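Local coordinates for protein Phthiocerol/phthiodiolone dimycocerosyl transferase (Mycobacterium tuberculosis, PDB 1Q9J) that probably transfers mycocerosic acyl chains from the carrier domain of mycocerosic acid synthase onto phthiocerol-type alcohols, the last step in making dimycocerosate esters, at residues Tyr20-Met26 / Gly366-Ser371; Gln209-Val213 / His393-Ala397; Ile260-Pro265 / Pro340-Asp346; Ala287-Leu291 / Asp306-Leu311. One frame throughout, in Å; residues are numbered along the deposited sequence.

Contact 1: residues Tyr20-Met26 / Gly366-Ser371; sequences YEVFTSM and GQFYCS
The ring of Y369 receives S25 at its edge: OG lies near the ring plane, 3.3 Å from CE1. The ring of F368 is likewise met at its rim, where T24 runs alongside and presents OG1 4.0 Å from CD2, with CG2 close by. Other aromatic groups complete the surroundings: Y121 packs edge-to-face with Y369, F331 edge-to-face with F368, and H123 edge-to-face with F23.

The backbones pair antiparallel. T24 and F368 form a non-hydrogen-bonded pair, while S25 and Q367 form a hydrogen-bonded one with S25 N 2.8 Å from Q367 O and Q367 N 3.2 Å from S25 O. Folded between its own N and carbonyl carbon (chi1 63°), S25 OG gives a second bond to Q367 O, also 2.8 Å long but arriving from well above the carbonyl plane. Past the strand ends the pairing continues irregularly: Y369 N donates to F23 O (2.9 Å), and S371 N reaches Y20 O at 3.0 Å, just where a Schellman motif with E21 as C-prime closes helix 12-19.

On the F368 side of the sheet, T24 touches H124, the probable proton acceptor. On the S25 side, Q367 O accepts two hydrogen bonds from one serine, through N and OG, which satisfies the buried hydroxyl and fixes its rotation.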
# COMPACT_ATOMS: atom_id res chain seq x y z
N TYR A 20 -13.48 3.55 7.40
CA TYR A 20 -13.85 2.78 6.21
C TYR A 20 -13.45 1.32 6.39
O TYR A 20 -13.23 0.62 5.40
CB TYR A 20 -13.17 3.31 4.94
CG TYR A 20 -13.65 4.67 4.50
CD1 TYR A 20 -13.39 5.80 5.27
CD2 TYR A 20 -14.42 4.82 3.35
CE1 TYR A 20 -13.88 7.05 4.91
CE2 TYR A 20 -14.91 6.06 2.97
CZ TYR A 20 -14.64 7.17 3.76
OH TYR A 20 -15.13 8.41 3.43
N GLU A 21 -13.37 0.87 7.64
CA GLU A 21 -12.98 -0.50 7.93
C GLU A 21 -11.95 -1.01 6.93
O GLU A 21 -12.11 -2.09 6.36
CB GLU A 21 -14.21 -1.41 7.90
CG GLU A 21 -15.14 -1.33 9.12
CD GLU A 21 -15.31 -2.69 9.84
OE1 GLU A 21 -16.11 -2.75 10.80
OE2 GLU A 21 -14.64 -3.68 9.45
N VAL A 22 -10.87 -0.25 6.71
CA VAL A 22 -9.87 -0.66 5.73
C VAL A 22 -8.93 -1.79 6.20
O VAL A 22 -8.30 -1.69 7.25
CB VAL A 22 -9.01 0.56 5.26
CG1 VAL A 22 -8.00 0.12 4.21
CG2 VAL A 22 -9.90 1.65 4.70
N PHE A 23 -8.86 -2.84 5.41
CA PHE A 23 -7.98 -3.98 5.66
C PHE A 23 -7.16 -4.16 4.39
O PHE A 23 -7.65 -3.91 3.27
CB PHE A 23 -8.75 -5.28 5.87
CG PHE A 23 -9.27 -5.50 7.27
CD1 PHE A 23 -10.36 -4.77 7.74
CD2 PHE A 23 -8.73 -6.50 8.07
CE1 PHE A 23 -10.91 -5.04 8.99
CE2 PHE A 23 -9.29 -6.77 9.32
CZ PHE A 23 -10.38 -6.05 9.78
N THR A 24 -5.94 -4.63 4.55
CA THR A 24 -5.06 -4.85 3.42
C THR A 24 -4.74 -6.33 3.41
O THR A 24 -4.54 -6.93 4.46
CB THR A 24 -3.75 -4.05 3.59
OG1 THR A 24 -4.06 -2.66 3.80
CG2 THR A 24 -2.87 -4.20 2.34
N SER A 25 -4.72 -6.92 2.23
CA SER A 25 -4.39 -8.33 2.13
C SER A 25 -3.18 -8.49 1.21
O SER A 25 -2.92 -7.67 0.32
CB SER A 25 -5.58 -9.14 1.58
OG SER A 25 -5.93 -8.74 0.26
N MET A 26 -2.45 -9.57 1.45
CA MET A 26 -1.27 -9.89 0.69
C MET A 26 -1.31 -11.39 0.49
O MET A 26 -1.23 -12.17 1.45
CB MET A 26 -0.02 -9.49 1.47
CG MET A 26 1.22 -9.38 0.61
SD MET A 26 0.96 -8.08 -0.63
CE MET A 26 0.79 -9.04 -2.06
N GLY A 366 -1.82 -8.09 -4.29
CA GLY A 366 -2.25 -7.30 -3.15
C GLY A 366 -3.64 -6.77 -3.42
O GLY A 366 -3.99 -6.44 -4.55
N GLN A 367 -4.45 -6.71 -2.38
CA GLN A 367 -5.80 -6.21 -2.55
C GLN A 367 -6.30 -5.62 -1.25
O GLN A 367 -5.83 -5.98 -0.17
CB GLN A 367 -6.72 -7.35 -2.99
CG GLN A 367 -8.16 -6.95 -3.21
CD GLN A 367 -9.01 -8.10 -3.73
OE1 GLN A 367 -10.15 -7.90 -4.16
NE2 GLN A 367 -8.46 -9.32 -3.70
N PHE A 368 -7.26 -4.72 -1.36
CA PHE A 368 -7.85 -4.08 -0.20
C PHE A 368 -9.22 -4.68 0.08
O PHE A 368 -9.81 -5.34 -0.78
CB PHE A 368 -8.00 -2.58 -0.44
CG PHE A 368 -6.70 -1.87 -0.70
CD1 PHE A 368 -6.55 -1.08 -1.84
CD2 PHE A 368 -5.63 -1.99 0.18
CE1 PHE A 368 -5.35 -0.41 -2.08
CE2 PHE A 368 -4.43 -1.32 -0.06
CZ PHE A 368 -4.29 -0.54 -1.20
N TYR A 369 -9.72 -4.45 1.29
CA TYR A 369 -11.04 -4.93 1.68
C TYR A 369 -11.78 -3.88 2.48
O TYR A 369 -12.38 -4.21 3.48
CB TYR A 369 -10.95 -6.20 2.52
CG TYR A 369 -10.70 -7.45 1.72
CD1 TYR A 369 -9.45 -7.70 1.16
CD2 TYR A 369 -11.71 -8.40 1.53
CE1 TYR A 369 -9.21 -8.87 0.45
CE2 TYR A 369 -11.48 -9.57 0.82
CZ TYR A 369 -10.23 -9.80 0.28
OH TYR A 369 -9.97 -10.95 -0.42
N CYS A 370 -11.72 -2.63 2.06
CA CYS A 370 -12.44 -1.60 2.79
C CYS A 370 -13.95 -1.88 2.70
O CYS A 370 -14.39 -2.69 1.87
CB CYS A 370 -12.11 -0.23 2.24
SG CYS A 370 -12.12 -0.12 0.45
N SER A 371 -14.73 -1.23 3.55
CA SER A 371 -16.17 -1.45 3.54
C SER A 371 -16.80 -0.86 2.27
O SER A 371 -16.36 0.17 1.78
CB SER A 371 -16.82 -0.85 4.80
OG SER A 371 -16.69 0.56 4.85

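Contact 2: residues Gln209-Val213 / His393-Ala397; sequences QAVPV and HGHIA
The loop 209-213 meets the strand end and loop 393-397 where strand 213-216 begins to pair as the outermost strand of the six-stranded mixed sheet. V213 and H393 are an antiparallel non-hydrogen-bonded pair, and their side chains run side by side in the same direction. V213 CG1 sits over one face of the imidazole, displaced toward its rim, 3.9 Å from the H393 ring centroid in a CH-pi contact. V213 holds this methyl there with CG1 anti to the backbone N (chi1 -180°).

One residue on, G394 N donates to P212 O over 2.9 Å, and the same oxygen receives a CA-H contact from H393 CA. G394 has a positive phi of 110°, a backbone shape in which a CB would press on the preceding carbonyl oxygen. V211 CG1 packs against the backbone of G394. Farther along, the P212 ring and the H395 imidazole cross at about a right angle; P212 CD approaches ND1 and CE1 obliquely, with CG near ND1.

The two segments cross rather than run together, the end-to-end directions of their touching parts being 117° apart. H393 leans on strand 378-384 through L378 and S380, and its ring also meets F368. V211, through its backbone, hydrogen-bonds F368, so the loop spans from the end of strand 387-393 to that of strand 360-368, while residues beyond H395 lead into helix 399-412.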
# COMPACT_ATOMS: atom_id res chain seq x y z
N GLN A 209 -16.06 -5.40 2.20
CA GLN A 209 -16.13 -6.25 1.01
C GLN A 209 -14.90 -5.96 0.12
O GLN A 209 -14.49 -4.80 -0.03
CB GLN A 209 -17.43 -5.99 0.21
CG GLN A 209 -18.77 -6.10 0.99
CD GLN A 209 -19.22 -7.54 1.28
OE1 GLN A 209 -19.33 -8.38 0.38
NE2 GLN A 209 -19.51 -7.83 2.55
N ALA A 210 -14.32 -7.01 -0.45
CA ALA A 210 -13.15 -6.91 -1.32
C ALA A 210 -13.29 -5.78 -2.33
O ALA A 210 -14.40 -5.47 -2.75
CB ALA A 210 -12.94 -8.23 -2.06
N VAL A 211 -12.19 -5.15 -2.70
CA VAL A 211 -12.24 -4.07 -3.68
C VAL A 211 -11.83 -4.64 -5.04
O VAL A 211 -10.84 -5.36 -5.16
CB VAL A 211 -11.30 -2.91 -3.27
CG1 VAL A 211 -11.48 -1.72 -4.20
CG2 VAL A 211 -11.57 -2.50 -1.84
N PRO A 212 -12.62 -4.35 -6.09
CA PRO A 212 -12.23 -4.88 -7.40
C PRO A 212 -10.82 -4.42 -7.76
O PRO A 212 -10.47 -3.26 -7.54
CB PRO A 212 -13.31 -4.33 -8.33
CG PRO A 212 -13.83 -3.11 -7.62
CD PRO A 212 -13.85 -3.55 -6.18
N VAL A 213 -10.01 -5.35 -8.27
CA VAL A 213 -8.64 -5.07 -8.67
C VAL A 213 -8.29 -5.65 -10.03
O VAL A 213 -8.25 -6.87 -10.20
CB VAL A 213 -7.59 -5.67 -7.70
CG1 VAL A 213 -6.18 -5.31 -8.19
CG2 VAL A 213 -7.81 -5.16 -6.29
N HIS A 393 -7.33 -0.24 -8.75
CA HIS A 393 -8.12 -0.69 -7.62
C HIS A 393 -9.36 0.16 -7.51
O HIS A 393 -9.33 1.33 -7.88
CB HIS A 393 -7.34 -0.53 -6.33
CG HIS A 393 -6.11 -1.38 -6.26
ND1 HIS A 393 -6.08 -2.58 -5.58
CD2 HIS A 393 -4.88 -1.21 -6.79
CE1 HIS A 393 -4.87 -3.10 -5.68
NE2 HIS A 393 -4.12 -2.29 -6.41
N GLY A 394 -10.43 -0.42 -6.97
CA GLY A 394 -11.65 0.35 -6.80
C GLY A 394 -12.81 0.01 -7.69
O GLY A 394 -12.64 -0.54 -8.78
N HIS A 395 -14.00 0.33 -7.20
CA HIS A 395 -15.25 0.09 -7.93
C HIS A 395 -15.39 1.10 -9.06
O HIS A 395 -15.87 2.21 -8.85
CB HIS A 395 -16.44 0.23 -6.98
CG HIS A 395 -16.40 -0.70 -5.80
ND1 HIS A 395 -16.51 -2.07 -5.92
CD2 HIS A 395 -16.26 -0.45 -4.48
CE1 HIS A 395 -16.46 -2.62 -4.72
NE2 HIS A 395 -16.31 -1.66 -3.83
N ILE A 396 -14.97 0.71 -10.26
CA ILE A 396 -15.06 1.61 -11.40
C ILE A 396 -15.51 0.87 -12.65
O ILE A 396 -15.27 -0.33 -12.81
CB ILE A 396 -13.71 2.30 -11.68
CG1 ILE A 396 -12.63 1.24 -11.96
CG2 ILE A 396 -13.31 3.17 -10.50
CD1 ILE A 396 -11.46 1.76 -12.74
N ALA A 397 -16.17 1.60 -13.55
CA ALA A 397 -16.66 1.04 -14.81
C ALA A 397 -15.51 0.93 -15.79
O ALA A 397 -14.69 1.85 -15.90
CB ALA A 397 -17.76 1.91 -15.38

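Contact 3: residues Ile260-Pro265 / Pro340-Asp346; sequences IPYVYP and PLVFCTD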
# COMPACT_ATOMS: atom_id res chain seq x y z
N ILE A 260 -5.18 17.88 -14.12
CA ILE A 260 -5.36 16.58 -13.49
C ILE A 260 -4.57 16.51 -12.19
O ILE A 260 -3.36 16.31 -12.20
CB ILE A 260 -4.88 15.44 -14.39
CG1 ILE A 260 -5.76 15.36 -15.63
CG2 ILE A 260 -4.91 14.12 -13.62
CD1 ILE A 260 -5.27 14.35 -16.64
N PRO A 261 -5.25 16.69 -11.06
CA PRO A 261 -4.61 16.64 -9.74
C PRO A 261 -4.05 15.24 -9.46
O PRO A 261 -4.77 14.25 -9.54
CB PRO A 261 -5.74 17.02 -8.79
CG PRO A 261 -6.97 16.55 -9.51
CD PRO A 261 -6.70 16.95 -10.93
N TYR A 262 -2.76 15.18 -9.13
CA TYR A 262 -2.11 13.91 -8.87
C TYR A 262 -1.59 13.82 -7.43
O TYR A 262 -1.18 14.82 -6.84
CB TYR A 262 -0.97 13.71 -9.87
CG TYR A 262 -0.20 12.42 -9.74
CD1 TYR A 262 -0.84 11.21 -9.49
CD2 TYR A 262 1.18 12.40 -9.91
CE1 TYR A 262 -0.12 10.01 -9.42
CE2 TYR A 262 1.91 11.22 -9.85
CZ TYR A 262 1.26 10.03 -9.60
OH TYR A 262 2.01 8.87 -9.52
N VAL A 263 -1.64 12.62 -6.86
CA VAL A 263 -1.16 12.42 -5.50
C VAL A 263 -0.55 11.03 -5.34
O VAL A 263 -1.11 10.05 -5.81
CB VAL A 263 -2.29 12.57 -4.45
CG1 VAL A 263 -1.70 12.43 -3.06
CG2 VAL A 263 -2.99 13.90 -4.60
N TYR A 264 0.60 10.97 -4.69
CA TYR A 264 1.25 9.69 -4.46
C TYR A 264 1.91 9.70 -3.08
O TYR A 264 2.13 10.76 -2.48
CB TYR A 264 2.27 9.35 -5.56
CG TYR A 264 3.31 10.40 -5.82
CD1 TYR A 264 4.66 10.14 -5.63
CD2 TYR A 264 2.94 11.67 -6.24
CE1 TYR A 264 5.62 11.12 -5.86
CE2 TYR A 264 3.89 12.66 -6.48
CZ TYR A 264 5.23 12.38 -6.28
OH TYR A 264 6.17 13.36 -6.50
N PRO A 265 2.23 8.51 -2.56
CA PRO A 265 2.86 8.36 -1.25
C PRO A 265 4.34 8.71 -1.16
O PRO A 265 5.07 8.57 -2.14
CB PRO A 265 2.60 6.90 -0.93
CG PRO A 265 2.76 6.25 -2.28
CD PRO A 265 2.01 7.19 -3.19
N PRO A 340 -11.44 14.97 -10.74
CA PRO A 340 -11.09 13.63 -10.26
C PRO A 340 -9.60 13.47 -9.98
O PRO A 340 -8.78 13.56 -10.89
CB PRO A 340 -11.55 12.73 -11.41
CG PRO A 340 -12.73 13.45 -11.93
CD PRO A 340 -12.25 14.89 -11.96
N LEU A 341 -9.27 13.23 -8.71
CA LEU A 341 -7.89 13.04 -8.31
C LEU A 341 -7.40 11.69 -8.79
O LEU A 341 -8.16 10.73 -8.85
CB LEU A 341 -7.74 13.09 -6.79
CG LEU A 341 -7.46 14.43 -6.12
CD1 LEU A 341 -8.63 15.37 -6.35
CD2 LEU A 341 -7.23 14.21 -4.63
N VAL A 342 -6.12 11.64 -9.14
CA VAL A 342 -5.51 10.41 -9.61
C VAL A 342 -4.51 9.98 -8.54
O VAL A 342 -3.53 10.68 -8.29
CB VAL A 342 -4.77 10.62 -10.93
CG1 VAL A 342 -4.22 9.30 -11.44
CG2 VAL A 342 -5.70 11.23 -11.94
N PHE A 343 -4.78 8.84 -7.91
CA PHE A 343 -3.90 8.32 -6.87
C PHE A 343 -3.09 7.16 -7.41
O PHE A 343 -3.64 6.25 -8.04
CB PHE A 343 -4.68 7.82 -5.66
CG PHE A 343 -5.30 8.90 -4.85
CD1 PHE A 343 -6.58 9.34 -5.14
CD2 PHE A 343 -4.60 9.50 -3.80
CE1 PHE A 343 -7.18 10.38 -4.39
CE2 PHE A 343 -5.17 10.53 -3.04
CZ PHE A 343 -6.46 10.98 -3.34
N CYS A 344 -1.79 7.19 -7.17
CA CYS A 344 -0.97 6.09 -7.61
C CYS A 344 0.12 5.79 -6.59
O CYS A 344 0.85 6.70 -6.17
CB CYS A 344 -0.36 6.40 -8.98
SG CYS A 344 0.75 5.09 -9.54
N THR A 345 0.21 4.52 -6.19
CA THR A 345 1.21 4.07 -5.21
C THR A 345 2.31 3.28 -5.87
O THR A 345 2.06 2.30 -6.56
CB THR A 345 0.65 3.13 -4.15
OG1 THR A 345 -0.48 3.73 -3.52
CG2 THR A 345 1.73 2.84 -3.10
N ASP A 346 3.53 3.71 -5.62
CA ASP A 346 4.70 3.06 -6.17
C ASP A 346 5.15 2.02 -5.14
O ASP A 346 6.22 2.14 -4.54
CB ASP A 346 5.78 4.12 -6.40
CG ASP A 346 5.29 5.26 -7.31
OD1 ASP A 346 5.70 5.30 -8.49
OD2 ASP A 346 4.49 6.12 -6.85
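V263 and F343 lie side by side and point the same way, with V263 CB 3.8 Å from F343 CE2; the ring is tilted to the valine. The face carrying Y262 and V342 is built differently. There the Y262 ring, its CG anti to the backbone N (chi1 -179°), reaches along the neighbouring strand and turns its edge to it, so that C344 CB lies in the ring plane, 3.6 Å from CE1. I260 meets V342 methyl to methyl through the two CG2 atoms. At the ends of the pairing, prolines come across their partners at about a right angle: P261 over L341, with CG 3.8 Å from L341 CD1, and P265 over T345, whose CG2 is 3.7 Å from P265 CG.

The backbones run parallel. V342 N bonds to P261 O (3.0 Å), V263 N to V342 O (3.1 Å) and C344 N to V263 O (3.2 Å). Helix 237-253 packs on the Y262 face through A242 and R253. Y379 flanks strand 342-345 on its other edge. Two parallel strands thus lie side by side inside a six-stranded mixed sheet, with 285-292 beyond 260-267, in keeping with the fold of the CoA-dependent acyltransferase clan.

Contact 4: residues Ala287-Leu291 / Asp306-Leu311; sequences AASYL and DIVATL
Y290 extends its side chain from the strand with CG anti to the backbone N (chi1 174°), and D306 does the same from the helix (chi1 -173°), which brings phenol and carboxylate together. Y290 OH donates to D306 OD2 over 2.8 Å. The acceptor uses its anti lone pair, the one turned away from the other oxygen, and lies at the edge of the ring near its plane; the ring and carboxylate planes are 64° apart.

I307 comes across the same ring at about a right angle and sets CG1 over one face, shifted toward the rim, at 3.7 Å from the Y290 centroid in a CH-pi contact. T310 also crosses the ring, its OG1 3.8 Å from CE1. That hydroxyl is engaged within the helix: it bonds to D306 O, which T310 N reaches from the opposite face of the carbonyl plane. A smaller apolar touch one turn later joins A288 CB to L311 CD1 at 4.0 Å. L311 precedes R312, probably important for recognising the carrier domain of mycocerosic acid synthase. Y264 on the adjoining strand packs against both I307 and L311.

Strand 285-292 thus grips helix 300-317 by a largely buried aromatic ring whose polar end comes out at an exposed aspartate. The hydrogen bond satisfies the phenol and limits the ring's swing, while the carboxylate, close to solvent, would probably stay ionised.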
# COMPACT_ATOMS: atom_id res chain seq x y z
N ALA A 287 1.89 12.65 1.75
CA ALA A 287 1.26 12.77 0.44
C ALA A 287 1.89 13.92 -0.34
O ALA A 287 1.99 15.05 0.14
CB ALA A 287 -0.24 13.01 0.60
N ALA A 288 2.31 13.60 -1.55
CA ALA A 288 2.92 14.58 -2.42
C ALA A 288 1.89 14.97 -3.48
O ALA A 288 1.41 14.11 -4.22
CB ALA A 288 4.16 13.99 -3.08
N SER A 289 1.52 16.25 -3.53
CA SER A 289 0.55 16.71 -4.52
C SER A 289 1.27 17.19 -5.78
O SER A 289 2.47 17.47 -5.76
CB SER A 289 -0.31 17.84 -3.96
OG SER A 289 0.46 18.98 -3.64
N TYR A 290 0.53 17.27 -6.88
CA TYR A 290 1.08 17.70 -8.16
C TYR A 290 -0.02 17.91 -9.18
O TYR A 290 -0.63 16.94 -9.64
CB TYR A 290 2.03 16.64 -8.70
CG TYR A 290 2.50 16.97 -10.09
CD1 TYR A 290 3.41 17.99 -10.31
CD2 TYR A 290 2.02 16.27 -11.19
CE1 TYR A 290 3.84 18.31 -11.59
CE2 TYR A 290 2.43 16.58 -12.48
CZ TYR A 290 3.35 17.60 -12.67
OH TYR A 290 3.78 17.90 -13.94
N LEU A 291 -0.26 19.16 -9.56
CA LEU A 291 -1.30 19.49 -10.54
C LEU A 291 -0.78 19.34 -11.96
O LEU A 291 -0.15 20.25 -12.49
CB LEU A 291 -1.79 20.92 -10.33
CG LEU A 291 -3.05 21.34 -11.07
CD1 LEU A 291 -4.22 20.42 -10.70
CD2 LEU A 291 -3.37 22.79 -10.70
N ASP A 306 9.09 16.87 -14.67
CA ASP A 306 8.52 17.95 -13.90
C ASP A 306 8.00 17.41 -12.56
O ASP A 306 8.19 18.03 -11.51
CB ASP A 306 7.41 18.62 -14.68
CG ASP A 306 6.90 19.86 -13.99
OD1 ASP A 306 7.72 20.73 -13.61
OD2 ASP A 306 5.67 19.98 -13.82
N ILE A 307 7.34 16.26 -12.61
CA ILE A 307 6.82 15.65 -11.39
C ILE A 307 7.98 15.39 -10.44
O ILE A 307 8.01 15.90 -9.31
CB ILE A 307 6.11 14.30 -11.68
CG1 ILE A 307 4.98 14.50 -12.68
CG2 ILE A 307 5.54 13.72 -10.37
CD1 ILE A 307 4.21 13.24 -13.00
N VAL A 308 8.94 14.59 -10.89
CA VAL A 308 10.09 14.26 -10.06
C VAL A 308 10.76 15.48 -9.48
O VAL A 308 11.21 15.45 -8.33
CB VAL A 308 11.18 13.53 -10.83
CG1 VAL A 308 12.37 13.32 -9.90
CG2 VAL A 308 10.68 12.22 -11.36
N ALA A 309 10.84 16.54 -10.25
CA ALA A 309 11.49 17.75 -9.76
C ALA A 309 10.65 18.37 -8.68
O ALA A 309 11.15 18.68 -7.61
CB ALA A 309 11.71 18.73 -10.91
N THR A 310 9.35 18.53 -8.93
CA THR A 310 8.47 19.13 -7.93
C THR A 310 8.59 18.46 -6.54
O THR A 310 8.52 19.13 -5.52
CB THR A 310 6.98 19.08 -8.37
OG1 THR A 310 6.82 19.75 -9.63
CG2 THR A 310 6.11 19.78 -7.34
N LEU A 311 8.78 17.15 -6.53
CA LEU A 311 8.92 16.43 -5.29
C LEU A 311 10.09 16.99 -4.53
O LEU A 311 9.98 17.41 -3.37
CB LEU A 311 9.16 14.96 -5.56
CG LEU A 311 9.30 14.12 -4.28
CD1 LEU A 311 8.13 14.39 -3.33
CD2 LEU A 311 9.39 12.65 -4.63

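Contacts 3 and 4 build one region: strand 260-267 pairs with 342-345 on one edge and with 285-292 on the other, and contact 4 adds helix 300-317. Contact 3, its centre about 13 Å from the chain's centre, is partly buried and combines backbone pairing with apolar packing; contact 4, its centre about 19 Å from that point, relies on side chains and ends at an exposed carboxylate. Contact 1, centred about 10 Å from the chain's centre, belongs to another mixed sheet. Contact 2, partly buried and centred about 15 Å from the chain's centre, joins the two sheets, V211 N bonding to F368 O (3.1 Å). Contacts 1 and 3 come nearest the probable catalytic H124.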